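Local coordinates for protein pyroglutamyl-peptidase I (Fervidobacterium islandicum, PDB 6LTQ) that probably removes N-terminal pyroglutamate residues from peptides, as a pyroglutamyl-peptidase I of a thermophilic, keratin-degrading bacterium, at residues D[92-97]-D[145-150]. Numbering follows the deposited sequence.
Sequences LERVAI and AFVSYT
Ser148 OG is held from two directions, giving its hydrogen to Glu93 OE1 at 2.6 Å and accepting a weak bond from Thr150 N. The hydroxyl reaches OE1 on the syn side, tilted 33° out of the carboxylate plane. Glu93 and Ser148 face each other across a parallel pairing of strands 90-97, interrupted at Arg94, and 145-148 in the mixed sheet of the pyroglutamyl-peptidase fold. Register follows from three backbone bonds: Leu92 N to Phe146 O, Ser148 N to Leu92 O (2.7 Å) and Arg94 N to Ser148 O (2.9 Å). Glu93 bends at chi2 (-70°), which turns its carboxylate back to Ser148, while OE2 bonds His180 and forms a salt bridge with Arg91. A glutamine here would probably leave Arg91 without its charged mate and disturb the acceptor pair serving Ser148 and His180. Beyond the bridges, Val95 CG2 packs on Tyr149 CD2 at 3.9 Å. Arg94 runs extended beside Tyr149, its CD 3.6 Å from Tyr149 CE2, the guanidinium and ring planes 41° apart. Its stronger polar partner is Asp114 of a second subunit, bound through NH2; NH1 meets Tyr149 OH at 3.0 Å, at the guanidinium edge and slightly tilted from its plane.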
loop_
_atom_site.group_PDB
_atom_site.type_symbol
_atom_site.label_atom_id
_atom_site.label_comp_id
_atom_site.label_asym_id
_atom_site.label_seq_id
_atom_site.Cartn_x
_atom_site.Cartn_y
_atom_site.Cartn_z
ATOM N N LEU D 92 12.852 9.952 -8.085
ATOM C CA LEU D 92 13.559 11.208 -8.287
ATOM C C LEU D 92 13.029 12.246 -7.306
ATOM O O LEU D 92 11.837 12.588 -7.330
ATOM C CB LEU D 92 13.378 11.677 -9.731
ATOM C CG LEU D 92 13.699 10.544 -10.706
ATOM C CD1 LEU D 92 13.065 10.809 -12.035
ATOM C CD2 LEU D 92 15.225 10.373 -10.874
ATOM N N GLU D 93 13.911 12.753 -6.451
ATOM C CA GLU D 93 13.511 13.638 -5.361
ATOM C C GLU D 93 13.621 15.099 -5.783
ATOM O O GLU D 93 14.698 15.570 -6.168
ATOM C CB GLU D 93 14.365 13.365 -4.126
ATOM C CG GLU D 93 14.205 11.951 -3.580
ATOM C CD GLU D 93 12.843 11.692 -2.928
ATOM O OE1 GLU D 93 11.986 12.613 -2.881
ATOM O OE2 GLU D 93 12.651 10.565 -2.415
ATOM N N ARG D 94 12.514 15.827 -5.678
ATOM C CA ARG D 94 12.503 17.214 -6.103
ATOM C C ARG D 94 12.770 18.191 -4.973
ATOM O O ARG D 94 13.137 19.342 -5.252
ATOM C CB ARG D 94 11.147 17.547 -6.748
ATOM C CG ARG D 94 11.136 18.824 -7.552
ATOM C CD ARG D 94 9.922 18.931 -8.420
ATOM N NE ARG D 94 10.061 20.015 -9.394
ATOM C CZ ARG D 94 9.202 20.259 -10.377
ATOM N NH1 ARG D 94 8.121 19.501 -10.531
ATOM N NH2 ARG D 94 9.434 21.262 -11.221
ATOM N N VAL D 95 12.551 17.788 -3.718
ATOM C CA VAL D 95 12.502 18.713 -2.583
ATOM C C VAL D 95 13.455 18.238 -1.500
ATOM O O VAL D 95 13.404 17.069 -1.095
ATOM C CB VAL D 95 11.082 18.815 -1.987
ATOM C CG1 VAL D 95 11.088 19.687 -0.722
ATOM C CG2 VAL D 95 10.110 19.348 -3.009
ATOM N N ALA D 96 14.287 19.156 -0.990
ATOM C CA ALA D 96 15.104 18.908 0.191
ATOM C C ALA D 96 14.717 19.919 1.256
ATOM O O ALA D 96 14.640 21.113 0.971
ATOM C CB ALA D 96 16.607 19.015 -0.136
ATOM N N ILE D 97 14.480 19.459 2.476
ATOM C CA ILE D 97 13.992 20.358 3.509
ATOM C C ILE D 97 15.029 20.515 4.614
ATOM O O ILE D 97 15.857 19.640 4.870
ATOM C CB ILE D 97 12.644 19.892 4.089
ATOM C CG1 ILE D 97 12.813 18.555 4.794
ATOM C CG2 ILE D 97 11.594 19.795 2.975
ATOM C CD1 ILE D 97 11.713 18.300 5.812
ATOM N N ALA D 145 9.806 4.911 -13.010
ATOM C CA ALA D 145 10.435 6.085 -12.423
ATOM C C ALA D 145 9.355 7.108 -12.141
ATOM O O ALA D 145 8.337 7.155 -12.839
ATOM C CB ALA D 145 11.516 6.694 -13.340
ATOM N N PHE D 146 9.563 7.904 -11.098
ATOM C CA PHE D 146 8.554 8.901 -10.776
ATOM C C PHE D 146 9.188 9.993 -9.931
ATOM O O PHE D 146 10.292 9.843 -9.392
ATOM C CB PHE D 146 7.348 8.265 -10.049
ATOM C CG PHE D 146 7.736 7.357 -8.910
ATOM C CD1 PHE D 146 7.933 7.863 -7.632
ATOM C CD2 PHE D 146 7.916 5.993 -9.130
ATOM C CE1 PHE D 146 8.280 7.018 -6.568
ATOM C CE2 PHE D 146 8.299 5.140 -8.071
ATOM C CZ PHE D 146 8.469 5.652 -6.801
ATOM N N VAL D 147 8.467 11.094 -9.801
ATOM C CA VAL D 147 8.949 12.242 -9.049
ATOM C C VAL D 147 8.347 12.209 -7.655
ATOM O O VAL D 147 7.128 12.040 -7.491
ATOM C CB VAL D 147 8.609 13.558 -9.771
ATOM C CG1 VAL D 147 9.002 14.756 -8.904
ATOM C CG2 VAL D 147 9.323 13.603 -11.128
ATOM N N SER D 148 9.195 12.402 -6.655
ATOM C CA SER D 148 8.814 12.416 -5.254
ATOM C C SER D 148 9.033 13.812 -4.690
ATOM O O SER D 148 9.925 14.546 -5.137
ATOM C CB SER D 148 9.645 11.389 -4.456
ATOM O OG SER D 148 9.585 11.635 -3.054
ATOM N N TYR D 149 8.215 14.182 -3.703
ATOM C CA TYR D 149 8.309 15.500 -3.086
ATOM C C TYR D 149 8.718 15.443 -1.627
ATOM O O TYR D 149 8.711 16.479 -0.952
ATOM C CB TYR D 149 6.982 16.261 -3.248
ATOM C CG TYR D 149 6.799 16.666 -4.676
ATOM C CD1 TYR D 149 6.378 15.755 -5.635
ATOM C CD2 TYR D 149 7.104 17.962 -5.084
ATOM C CE1 TYR D 149 6.249 16.152 -6.997
ATOM C CE2 TYR D 149 6.986 18.350 -6.388
ATOM C CZ TYR D 149 6.562 17.452 -7.341
ATOM O OH TYR D 149 6.451 17.875 -8.650
ATOM N N THR D 150 9.081 14.272 -1.112
ATOM C CA THR D 150 9.731 14.212 0.186
ATOM C C THR D 150 10.794 13.128 0.139
ATOM O O THR D 150 10.511 11.977 -0.218
ATOM C CB THR D 150 8.736 13.956 1.330
ATOM O OG1 THR D 150 9.482 13.673 2.519
ATOM C CG2 THR D 150 7.823 12.779 1.038
#